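Putative polyketide synthase (Brevibacillus brevis, PDB 6HP2) carries, in this part of a trans-AT polyketide synthase multienzyme, an S-adenosylmethionine-dependent O-methyltransferase domain, and probably takes part in making the antibiotic bacillaene. Local coordinates at residues Q80-Q85 against E318-M323; E91-V96 against I329-Q334; I199-N204 against V273-S278; Q222-L227 against C287-K292. All blocks are in the same frame, centred on the assembly; numbering follows the deposited sequence.

How the contacts relate
Contacts 3 and 4 pack helices on the mixed Rossmann-like sheet that carries S-adenosyl-L-homocysteine; contacts 1 and 2 join helix 70-88 and the loop after it to the C-terminal helix and tail. Contacts 1 and 2, centred 13 Å apart, share a hydrogen bond from Gln85 NE2 to Pro332 O (3.0 Å). Contacts 3 and 4 meet where strands 194-203 and 284-293 run side by side: Asp200 O lies 2.8 Å from Cys287 N, and Tyr201 O takes the indole N-H of Trp224. Met83 of contact 1 packs against Ile199 and Leu288, linking the two pairs. Arg84 of contact 1 reaches the ligand, whereas the side chain of Gln275 in contact 3 stays about 9 Å from it.

Contact 1: Q80-Q85 against E318-M323; sequences QVEMRQ and EALAEM. With SAH (S-adenosyl-L-homocysteine), chain B.
Met323 and Leu320, one turn apart on helix 316-326, meet Gln85 and Glu82, one turn apart on helix 70-88. The thioether sulfur does most of the work at one end: Met323 SD lies 3.4 Å from the backbone carbonyl Gln85 O and 3.8 Å from Gln85 CB. Its chain runs out straight, with CG anti to the backbone N (chi1 -178°), and then bends at chi3, which sets the CE methyl beside CB and OE1 of Gln85. At the other end Leu320 CD1 touches Glu82 CG at 3.6 Å, while CD2 comes to 3.7 Å from Glu82 OE2; the two side chains cross at about a right angle. Glu82 thus offers its aliphatic stem as well as its carboxylate to the leucine methyls.

The polar ends are positioned from outside this pair of turns. Tyr316 OH, at the start of the same helix as Leu320, hydrogen-bonds Glu82 OE2, and Gln85 NE2 binds Pro332 O in the C-terminal tail. Arg84 on helix 70-88 belongs to the S-adenosyl-L-homocysteine site, with the ligand carboxylate at the edge of its guanidinium, near the plane. A salt bridge from Arg84 NE to Asp109 steadies that group.

Val86 of helix 70-88 packs on Ala319, Leu320 and Met323, extending the interface by one residue. Met83 faces Tyr286 and Leu288 of strand 284-293, so helix 70-88 lies between the central sheet and the C-terminal tail, with helix 316-326 at its flank.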
# COMPACT_ATOMS: atom_id res chain seq x y z
N GLN A 80 0.21 8.19 -8.07
CA GLN A 80 0.83 7.24 -7.12
C GLN A 80 1.53 7.97 -6.00
O GLN A 80 1.46 7.56 -4.84
CB GLN A 80 1.81 6.33 -7.87
CG GLN A 80 1.06 5.38 -8.80
CD GLN A 80 1.96 4.53 -9.59
OE1 GLN A 80 2.89 5.05 -10.20
NE2 GLN A 80 1.72 3.23 -9.58
N VAL A 81 2.24 9.05 -6.34
CA VAL A 81 2.86 9.86 -5.31
C VAL A 81 1.79 10.52 -4.44
O VAL A 81 1.93 10.61 -3.23
CB VAL A 81 3.78 10.90 -5.96
CG1 VAL A 81 4.20 11.92 -4.93
CG2 VAL A 81 5.04 10.18 -6.63
N GLU A 82 0.77 11.08 -5.06
CA GLU A 82 -0.25 11.81 -4.29
C GLU A 82 -0.86 10.90 -3.23
O GLU A 82 -1.04 11.28 -2.08
CB GLU A 82 -1.32 12.32 -5.24
CG GLU A 82 -2.53 12.99 -4.49
CD GLU A 82 -3.73 13.13 -5.42
OE1 GLU A 82 -3.76 14.15 -6.13
OE2 GLU A 82 -4.61 12.20 -5.46
N MET A 83 -1.23 9.69 -3.63
CA MET A 83 -1.84 8.75 -2.69
C MET A 83 -0.93 8.44 -1.52
O MET A 83 -1.36 8.38 -0.37
CB MET A 83 -2.21 7.46 -3.40
CG MET A 83 -2.87 6.44 -2.47
SD MET A 83 -3.58 5.01 -3.39
CE MET A 83 -2.17 4.25 -4.12
N ARG A 84 0.33 8.18 -1.79
CA ARG A 84 1.30 7.96 -0.71
C ARG A 84 1.45 9.19 0.17
O ARG A 84 1.62 9.06 1.38
CB ARG A 84 2.64 7.55 -1.33
CG ARG A 84 2.63 6.12 -1.81
CD ARG A 84 3.91 5.82 -2.62
NE ARG A 84 4.13 4.37 -2.74
CZ ARG A 84 3.45 3.58 -3.57
NH1 ARG A 84 2.47 4.08 -4.35
NH2 ARG A 84 3.75 2.31 -3.60
N GLN A 85 1.36 10.39 -0.41
CA GLN A 85 1.43 11.59 0.42
C GLN A 85 0.28 11.62 1.41
O GLN A 85 0.46 12.01 2.57
CB GLN A 85 1.41 12.88 -0.42
CG GLN A 85 2.68 13.08 -1.29
CD GLN A 85 2.57 14.26 -2.19
OE1 GLN A 85 1.46 14.64 -2.57
NE2 GLN A 85 3.70 14.87 -2.54
N GLU A 318 -11.69 14.09 0.78
CA GLU A 318 -11.73 14.90 2.00
C GLU A 318 -10.37 14.89 2.67
O GLU A 318 -9.88 15.93 3.10
CB GLU A 318 -12.81 14.41 2.97
CG GLU A 318 -12.83 15.14 4.32
CD GLU A 318 -13.73 14.45 5.35
OE1 GLU A 318 -14.81 13.93 4.98
OE2 GLU A 318 -13.34 14.41 6.54
N ALA A 319 -9.75 13.70 2.77
CA ALA A 319 -8.40 13.58 3.31
C ALA A 319 -7.36 14.30 2.46
O ALA A 319 -6.42 14.91 2.99
CB ALA A 319 -8.04 12.11 3.45
N LEU A 320 -7.47 14.17 1.13
CA LEU A 320 -6.57 14.88 0.23
C LEU A 320 -6.69 16.38 0.41
O LEU A 320 -5.69 17.10 0.51
CB LEU A 320 -6.89 14.50 -1.22
CG LEU A 320 -6.16 15.18 -2.34
CD1 LEU A 320 -4.62 14.96 -2.27
CD2 LEU A 320 -6.74 14.68 -3.70
N ALA A 321 -7.93 16.89 0.46
CA ALA A 321 -8.13 18.33 0.62
C ALA A 321 -7.63 18.81 1.99
O ALA A 321 -7.11 19.93 2.12
CB ALA A 321 -9.61 18.64 0.41
N GLU A 322 -7.80 17.98 3.01
CA GLU A 322 -7.27 18.33 4.33
C GLU A 322 -5.75 18.41 4.29
O GLU A 322 -5.14 19.32 4.82
CB GLU A 322 -7.71 17.29 5.37
CG GLU A 322 -7.22 17.56 6.81
CD GLU A 322 -7.43 16.39 7.74
OE1 GLU A 322 -8.01 16.59 8.82
OE2 GLU A 322 -7.00 15.27 7.43
N MET A 323 -5.10 17.43 3.67
CA MET A 323 -3.65 17.50 3.50
C MET A 323 -3.20 18.77 2.80
O MET A 323 -2.30 19.47 3.27
CB MET A 323 -3.16 16.25 2.74
CG MET A 323 -1.69 16.24 2.58
SD MET A 323 -1.08 14.87 1.58
CE MET A 323 -1.43 15.64 0.02
N SAH B . 4.74 -1.84 -1.76
CA SAH B . 5.32 -1.89 -3.09
CB SAH B . 5.03 -3.20 -3.80
CG SAH B . 3.59 -3.68 -3.75
SD SAH B . 3.35 -5.14 -4.80
C SAH B . 4.78 -0.71 -3.87
O SAH B . 5.15 -0.51 -5.03
OXT SAH B . 3.99 0.05 -3.33
C5' SAH B . 3.27 -6.37 -3.48
C4' SAH B . 4.62 -6.59 -2.80
O4' SAH B . 4.42 -7.47 -1.67
C3' SAH B . 5.61 -7.37 -3.73
O3' SAH B . 6.87 -6.71 -3.54
C2' SAH B . 5.65 -8.80 -3.19
O2' SAH B . 6.87 -9.46 -3.38
C1' SAH B . 5.36 -8.53 -1.70
N9 SAH B . 4.87 -9.67 -0.93
C8 SAH B . 3.76 -10.43 -1.15
N7 SAH B . 3.74 -11.38 -0.22
C5 SAH B . 4.79 -11.19 0.62
C6 SAH B . 5.26 -11.87 1.75
N6 SAH B . 4.65 -12.92 2.30
N1 SAH B . 6.36 -11.39 2.39
C2 SAH B . 7.08 -10.33 1.88
N3 SAH B . 6.63 -9.69 0.75
C4 SAH B . 5.53 -10.15 0.12

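Contact 2: E91-V96 against I329-Q334; sequences ENFSRV and IPYPKQ
Phe93 packs its ring against Pro330 and Tyr331, joining the loop that leads into strand 98-101 of the Rossmann-like methyltransferase fold to the C-terminal tail after helix 316-326. Three consecutive ring atoms, CD1, CE1 and CZ, do the touching. Phe93 CD1 lies 3.8 Å from Pro330 CB, and CZ comes to 3.6 Å from Tyr331 CB, with CE1 bridging the two neighbours. With CG anti to the carbonyl carbon (chi1 -78°), the ring is carried from the loop to the tail, crossing the Pro330 side chain at about a right angle. The pyrrolidine of Pro330 also brings CG to 3.8 Å from the backbone carbonyl Glu91 O.

Tyr331 contributes chiefly its CB; its ring runs on past Phe93, the planes inclined at 46° and the centroids 5.9 Å apart, an oblique pair. Its hydroxyl hydrogen-bonds Asp109, the same residue that salt-bridges the ligand-binding Arg84. Tyr117 stacks on Phe93, and its OH donates a hydrogen bond to Pro330 O. The peptide between Tyr331 and Pro332 is cis, and the proline ring folds back over the tyrosine, with Pro332 CB 3.8 Å above the centre of the Tyr331 ring.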
# COMPACT_ATOMS: atom_id res chain seq x y z
N GLU A 91 2.61 11.75 9.72
CA GLU A 91 3.79 11.24 10.39
C GLU A 91 4.81 12.35 10.56
O GLU A 91 4.87 13.29 9.76
CB GLU A 91 4.38 10.10 9.56
CG GLU A 91 3.31 9.08 9.20
CD GLU A 91 2.44 8.66 10.41
OE1 GLU A 91 3.03 8.30 11.47
OE2 GLU A 91 1.16 8.70 10.29
N ASN A 92 5.55 12.28 11.64
CA ASN A 92 6.67 13.18 11.94
C ASN A 92 7.95 12.40 11.68
O ASN A 92 8.35 11.56 12.50
CB ASN A 92 6.61 13.69 13.38
CG ASN A 92 7.76 14.59 13.71
OD1 ASN A 92 8.71 14.63 12.99
ND2 ASN A 92 7.67 15.33 14.82
N PHE A 93 8.58 12.65 10.52
CA PHE A 93 9.75 11.86 10.18
C PHE A 93 10.97 12.30 10.98
O PHE A 93 11.97 11.56 11.04
CB PHE A 93 10.06 11.96 8.69
CG PHE A 93 9.19 11.14 7.85
CD1 PHE A 93 7.92 11.58 7.50
CD2 PHE A 93 9.63 9.92 7.35
CE1 PHE A 93 7.10 10.82 6.70
CE2 PHE A 93 8.77 9.17 6.55
CZ PHE A 93 7.52 9.62 6.22
N SER A 94 10.91 13.46 11.62
CA SER A 94 12.00 13.85 12.51
C SER A 94 12.07 12.95 13.73
O SER A 94 13.16 12.70 14.26
CB SER A 94 11.85 15.32 12.91
OG SER A 94 12.81 15.68 13.87
N ARG A 95 10.94 12.44 14.19
CA ARG A 95 10.89 11.54 15.34
C ARG A 95 11.26 10.10 14.96
O ARG A 95 11.72 9.33 15.80
CB ARG A 95 9.47 11.54 15.95
CG ARG A 95 9.28 10.66 17.15
CD ARG A 95 10.06 11.21 18.33
NE ARG A 95 9.34 12.28 19.00
CZ ARG A 95 9.84 12.99 20.01
NH1 ARG A 95 11.08 12.78 20.44
NH2 ARG A 95 9.10 13.93 20.57
N VAL A 96 11.02 9.71 13.72
CA VAL A 96 11.27 8.34 13.30
C VAL A 96 12.77 8.08 13.18
O VAL A 96 13.53 8.90 12.65
CB VAL A 96 10.55 8.11 11.96
CG1 VAL A 96 10.95 6.75 11.35
CG2 VAL A 96 9.02 8.19 12.15
N ILE A 329 3.30 18.06 4.01
CA ILE A 329 3.33 16.91 3.10
C ILE A 329 4.75 16.38 3.20
O ILE A 329 5.60 16.75 2.40
CB ILE A 329 2.99 17.28 1.65
CG1 ILE A 329 1.62 17.90 1.57
CG2 ILE A 329 2.99 15.99 0.73
CD1 ILE A 329 1.24 18.48 0.20
N PRO A 330 5.08 15.55 4.19
CA PRO A 330 6.52 15.23 4.42
C PRO A 330 7.11 14.16 3.48
O PRO A 330 8.34 14.03 3.40
CB PRO A 330 6.54 14.69 5.87
CG PRO A 330 5.14 14.15 6.07
CD PRO A 330 4.22 15.08 5.26
N TYR A 331 6.29 13.39 2.80
CA TYR A 331 6.80 12.25 2.03
C TYR A 331 5.70 11.63 1.20
O TYR A 331 4.61 11.48 1.71
CB TYR A 331 7.37 11.16 2.98
CG TYR A 331 7.85 10.00 2.14
CD1 TYR A 331 9.09 10.03 1.53
CD2 TYR A 331 7.03 8.93 1.94
CE1 TYR A 331 9.48 8.97 0.70
CE2 TYR A 331 7.40 7.88 1.11
CZ TYR A 331 8.61 7.92 0.48
OH TYR A 331 8.94 6.89 -0.34
N PRO A 332 5.94 11.26 -0.06
CA PRO A 332 7.12 11.56 -0.87
C PRO A 332 7.03 12.97 -1.41
O PRO A 332 6.05 13.63 -1.12
CB PRO A 332 7.06 10.54 -2.03
CG PRO A 332 5.89 9.64 -1.76
CD PRO A 332 4.99 10.35 -0.76
N LYS A 333 8.01 13.39 -2.19
CA LYS A 333 7.96 14.62 -2.97
C LYS A 333 7.64 14.28 -4.43
O LYS A 333 8.01 13.22 -4.93
CB LYS A 333 9.29 15.38 -2.89
CG LYS A 333 9.81 15.57 -1.47
CD LYS A 333 8.88 16.43 -0.61
CE LYS A 333 9.40 16.55 0.83
NZ LYS A 333 8.77 17.65 1.65
N GLN A 334 6.97 15.20 -5.12
CA GLN A 334 6.70 15.01 -6.54
C GLN A 334 7.96 15.33 -7.34
O GLN A 334 8.72 16.22 -6.96
CB GLN A 334 5.55 15.89 -7.00
CG GLN A 334 4.21 15.49 -6.43
CD GLN A 334 3.56 14.35 -7.22
OE1 GLN A 334 4.17 13.73 -8.11
NE2 GLN A 334 2.34 14.05 -6.87

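Contact 3: I199-N204 against V273-S278; sequences IDYIAN and VNQSIS
Tyr201 and Gln275 join strand 194-203, in the mixed sheet of the Rossmann-like fold, to helix 263-281 through a hydrogen bond between their side-chain ends. Following Gln275 outward from the helix, CB comes first and already lies 3.6 Å from Tyr201 OH. CG, anti to the carbonyl carbon, is slightly farther from the same oxygen, at 3.8 Å. The chain stays extended beyond CG, which carries the amide across the end of the phenol: CD has Tyr201 OH at 3.6 Å and Tyr201 CE2 a little beyond. OE1 then receives the hydroxyl proton, with Tyr201 OH to Gln275 OE1 at 2.7 Å.

The ring and amide planes are 76° apart, nearly perpendicular, and OE1 approaches at the ring edge, near its plane. The tyrosine ring is itself held in place by its surroundings: Phe174 and Tyr286 each meet it edge-to-face, and Ile284 and Ile218 pack on its side chain. Tyr201 is buried, while Gln275 is partly exposed. Within the strand, Tyr201 N also donates to the preceding side chain, at 2.9 Å from Asp200 OD1. At the receiving end of the phenol bond the C=O...donor angle at Gln275 OE1 is an ordinary 121°, but Tyr201 OH is tilted 33° out of the carbonyl plane.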
# COMPACT_ATOMS: atom_id res chain seq x y z
N ILE A 199 -1.98 0.23 2.78
CA ILE A 199 -2.91 0.40 1.69
C ILE A 199 -3.36 -1.01 1.38
O ILE A 199 -2.54 -1.84 0.97
CB ILE A 199 -2.32 1.09 0.46
CG1 ILE A 199 -1.84 2.51 0.80
CG2 ILE A 199 -3.35 1.14 -0.68
CD1 ILE A 199 -1.47 3.35 -0.36
N ASP A 200 -4.67 -1.28 1.50
CA ASP A 200 -5.14 -2.66 1.46
C ASP A 200 -6.63 -2.70 1.16
O ASP A 200 -7.33 -1.67 1.14
CB ASP A 200 -4.82 -3.37 2.77
CG ASP A 200 -4.24 -4.74 2.57
OD1 ASP A 200 -4.72 -5.46 1.69
OD2 ASP A 200 -3.31 -5.10 3.35
N TYR A 201 -7.09 -3.91 0.90
CA TYR A 201 -8.50 -4.16 0.62
C TYR A 201 -9.33 -4.63 1.81
O TYR A 201 -8.87 -5.39 2.68
CB TYR A 201 -8.61 -5.18 -0.50
CG TYR A 201 -8.28 -4.67 -1.85
CD1 TYR A 201 -9.13 -3.77 -2.50
CD2 TYR A 201 -7.13 -5.11 -2.56
CE1 TYR A 201 -8.85 -3.34 -3.77
CE2 TYR A 201 -6.88 -4.67 -3.85
CZ TYR A 201 -7.71 -3.76 -4.43
OH TYR A 201 -7.49 -3.28 -5.73
N ILE A 202 -10.57 -4.18 1.83
CA ILE A 202 -11.59 -4.68 2.74
C ILE A 202 -12.71 -5.32 1.91
O ILE A 202 -13.20 -4.72 0.93
CB ILE A 202 -12.17 -3.55 3.60
CG1 ILE A 202 -11.08 -2.86 4.40
CG2 ILE A 202 -13.33 -4.04 4.48
CD1 ILE A 202 -11.60 -1.57 5.09
N ALA A 203 -13.16 -6.51 2.31
CA ALA A 203 -14.24 -7.17 1.61
C ALA A 203 -15.55 -6.73 2.27
O ALA A 203 -15.68 -6.79 3.50
CB ALA A 203 -14.07 -8.68 1.64
N ASN A 204 -16.51 -6.27 1.47
CA ASN A 204 -17.81 -5.80 1.96
C ASN A 204 -18.87 -6.88 1.97
O ASN A 204 -20.07 -6.59 1.94
CB ASN A 204 -18.25 -4.61 1.14
CG ASN A 204 -17.29 -3.47 1.28
OD1 ASN A 204 -16.90 -3.16 2.44
ND2 ASN A 204 -16.79 -2.93 0.18
N VAL A 273 -7.55 -6.35 -13.64
CA VAL A 273 -8.91 -6.37 -14.19
C VAL A 273 -9.91 -6.89 -13.15
O VAL A 273 -10.98 -6.31 -12.94
CB VAL A 273 -8.96 -7.22 -15.48
CG1 VAL A 273 -10.40 -7.38 -15.95
CG2 VAL A 273 -8.11 -6.57 -16.55
N ASN A 274 -9.57 -7.99 -12.49
CA ASN A 274 -10.47 -8.57 -11.51
C ASN A 274 -10.72 -7.64 -10.34
O ASN A 274 -11.84 -7.52 -9.85
CB ASN A 274 -9.89 -9.89 -11.00
CG ASN A 274 -9.98 -10.98 -12.06
OD1 ASN A 274 -10.84 -10.89 -12.94
ND2 ASN A 274 -9.11 -11.99 -12.00
N GLN A 275 -9.69 -6.96 -9.89
CA GLN A 275 -9.88 -6.00 -8.81
C GLN A 275 -10.76 -4.85 -9.25
O GLN A 275 -11.57 -4.35 -8.46
CB GLN A 275 -8.50 -5.48 -8.33
CG GLN A 275 -7.71 -6.54 -7.62
CD GLN A 275 -6.24 -6.13 -7.44
OE1 GLN A 275 -5.94 -4.94 -7.28
NE2 GLN A 275 -5.34 -7.09 -7.52
N SER A 276 -10.59 -4.40 -10.50
CA SER A 276 -11.45 -3.33 -11.05
C SER A 276 -12.93 -3.72 -11.03
O SER A 276 -13.80 -2.93 -10.64
CB SER A 276 -11.03 -3.03 -12.50
OG SER A 276 -11.90 -2.10 -13.12
N ILE A 277 -13.23 -4.92 -11.49
CA ILE A 277 -14.60 -5.42 -11.46
C ILE A 277 -15.15 -5.43 -10.04
O ILE A 277 -16.29 -4.99 -9.79
CB ILE A 277 -14.68 -6.82 -12.11
CG1 ILE A 277 -14.26 -6.72 -13.57
CG2 ILE A 277 -16.04 -7.40 -11.95
CD1 ILE A 277 -14.15 -8.10 -14.26
N SER A 278 -14.42 -6.04 -9.10
CA SER A 278 -14.93 -6.12 -7.73
C SER A 278 -15.12 -4.74 -7.11
O SER A 278 -16.06 -4.54 -6.34
CB SER A 278 -14.02 -6.97 -6.85
OG SER A 278 -13.92 -8.24 -7.40

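Contact 4: Q222-L227 against C287-K292; sequences QEWIEL and CLFKLK
Phe289 lays the outer end of its ring over one face of the Trp224 indole, and this aromatic pair forms the packed part of the contact. CZ of Phe289 stands 4.0 Å above the indole plane, over its centre, while Phe289 CE2 comes within 4.0 Å of Trp224 CE3. The planes are inclined by 37° and the six-membered ring centroids are 4.7 Å apart, so the rings are oblique to one another, close at CE2 and CZ of the phenylalanine and diverging beyond. Chi1 of Phe289 is -59°, with CG beside the backbone N, and this sends its ring off the strand toward the helix. Trp224 NE1 is bound by the backbone carbonyl Tyr201 O, a bond that fixes the rotation of the indole and satisfies its buried N-H.

Both residues belong to the layer between the mixed sheet of the Rossmann-like methyltransferase fold and helix 221-230, which lies against it. Strand 284-293 sits between strands 194-203 and 233-240 there, antiparallel to both. Phe183 of helix 179-188 adds to the packing round Trp224, and Ile238 of strand 233-240 lies beside Phe289.

The other side of the helix has a different character. Gln222 is exposed and Glu226 partly so, and they pair along one turn: Gln222 NE2 donates to Glu226 OE2 at 2.6 Å, with a nearly straight N-H...O angle of 170°. The acceptor lies close to the amide plane of Gln222, whereas the amide nitrogen meets Glu226 OE2 from above the carboxylate plane.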
# COMPACT_ATOMS: atom_id res chain seq x y z
N GLN A 222 -15.51 -7.32 9.57
CA GLN A 222 -15.44 -7.90 10.88
C GLN A 222 -14.11 -8.59 11.12
O GLN A 222 -13.57 -8.54 12.24
CB GLN A 222 -16.63 -8.87 11.08
CG GLN A 222 -16.71 -9.40 12.50
CD GLN A 222 -16.97 -8.28 13.55
OE1 GLN A 222 -17.64 -7.29 13.28
NE2 GLN A 222 -16.40 -8.46 14.74
N GLU A 223 -13.57 -9.26 10.11
CA GLU A 223 -12.29 -9.93 10.28
C GLU A 223 -11.16 -8.92 10.49
O GLU A 223 -10.23 -9.18 11.24
CB GLU A 223 -12.00 -10.87 9.07
CG GLU A 223 -12.87 -12.07 9.01
CD GLU A 223 -12.67 -12.91 7.73
OE1 GLU A 223 -12.33 -12.33 6.68
OE2 GLU A 223 -12.84 -14.13 7.80
N TRP A 224 -11.22 -7.76 9.83
CA TRP A 224 -10.20 -6.74 10.02
C TRP A 224 -10.25 -6.16 11.42
O TRP A 224 -9.21 -5.98 12.08
CB TRP A 224 -10.39 -5.62 8.99
CG TRP A 224 -9.65 -5.79 7.73
CD1 TRP A 224 -10.16 -5.99 6.50
CD2 TRP A 224 -8.24 -5.61 7.55
NE1 TRP A 224 -9.15 -6.00 5.56
CE2 TRP A 224 -7.96 -5.78 6.18
CE3 TRP A 224 -7.18 -5.36 8.43
CZ2 TRP A 224 -6.66 -5.73 5.65
CZ3 TRP A 224 -5.87 -5.29 7.89
CH2 TRP A 224 -5.64 -5.46 6.52
N ILE A 225 -11.46 -5.92 11.92
CA ILE A 225 -11.64 -5.44 13.28
C ILE A 225 -10.96 -6.36 14.27
O ILE A 225 -10.21 -5.92 15.16
CB ILE A 225 -13.15 -5.32 13.57
CG1 ILE A 225 -13.74 -4.17 12.76
CG2 ILE A 225 -13.42 -5.22 15.13
CD1 ILE A 225 -15.31 -4.14 12.83
N GLU A 226 -11.25 -7.64 14.17
CA GLU A 226 -10.73 -8.65 15.09
C GLU A 226 -9.26 -8.98 14.88
O GLU A 226 -8.53 -9.22 15.85
CB GLU A 226 -11.59 -9.90 14.97
CG GLU A 226 -13.02 -9.67 15.49
CD GLU A 226 -13.99 -10.82 15.15
OE1 GLU A 226 -13.58 -11.86 14.58
OE2 GLU A 226 -15.18 -10.63 15.40
N LEU A 227 -8.82 -9.00 13.62
CA LEU A 227 -7.42 -9.27 13.32
C LEU A 227 -6.54 -8.19 13.94
O LEU A 227 -5.54 -8.48 14.60
CB LEU A 227 -7.21 -9.33 11.82
CG LEU A 227 -5.76 -9.42 11.30
CD1 LEU A 227 -5.15 -10.74 11.78
CD2 LEU A 227 -5.73 -9.32 9.78
N CYS A 287 -8.54 0.79 0.70
CA CYS A 287 -8.41 1.84 1.70
C CYS A 287 -7.02 2.11 2.26
O CYS A 287 -6.14 1.26 2.22
CB CYS A 287 -9.31 1.51 2.89
SG CYS A 287 -11.06 1.24 2.56
N LEU A 288 -6.83 3.32 2.80
CA LEU A 288 -5.58 3.69 3.43
C LEU A 288 -5.80 3.53 4.95
O LEU A 288 -6.71 4.14 5.50
CB LEU A 288 -5.18 5.14 3.12
CG LEU A 288 -5.43 5.69 1.72
CD1 LEU A 288 -5.01 7.15 1.66
CD2 LEU A 288 -4.67 4.87 0.69
N PHE A 289 -4.99 2.72 5.60
CA PHE A 289 -5.09 2.47 7.04
C PHE A 289 -3.96 3.16 7.80
O PHE A 289 -2.79 2.97 7.45
CB PHE A 289 -4.97 0.99 7.42
CG PHE A 289 -5.99 0.07 6.82
CD1 PHE A 289 -6.04 -0.13 5.46
CD2 PHE A 289 -6.78 -0.69 7.62
CE1 PHE A 289 -6.93 -1.05 4.93
CE2 PHE A 289 -7.72 -1.58 7.09
CZ PHE A 289 -7.78 -1.75 5.74
N LYS A 290 -4.29 3.87 8.87
CA LYS A 290 -3.30 4.40 9.82
C LYS A 290 -3.60 3.79 11.19
O LYS A 290 -4.65 4.08 11.82
CB LYS A 290 -3.31 5.91 9.86
CG LYS A 290 -3.42 6.50 8.47
CD LYS A 290 -3.08 8.02 8.49
CE LYS A 290 -3.12 8.53 7.07
NZ LYS A 290 -2.71 9.95 6.97
N LEU A 291 -2.68 2.95 11.65
CA LEU A 291 -2.89 2.17 12.87
C LEU A 291 -1.89 2.59 13.95
O LEU A 291 -0.72 2.91 13.65
CB LEU A 291 -2.73 0.66 12.62
CG LEU A 291 -3.38 0.10 11.34
CD1 LEU A 291 -2.98 -1.35 11.11
CD2 LEU A 291 -4.89 0.20 11.44
N LYS A 292 -2.32 2.43 15.19
CA LYS A 292 -1.52 2.67 16.38
C LYS A 292 -1.64 1.44 17.25
O LYS A 292 -2.61 0.68 17.15
CB LYS A 292 -2.02 3.94 17.13
CG LYS A 292 -1.93 5.21 16.33
CD LYS A 292 -0.49 5.67 16.13
CE LYS A 292 -0.42 6.91 15.24
NZ LYS A 292 0.87 7.66 15.43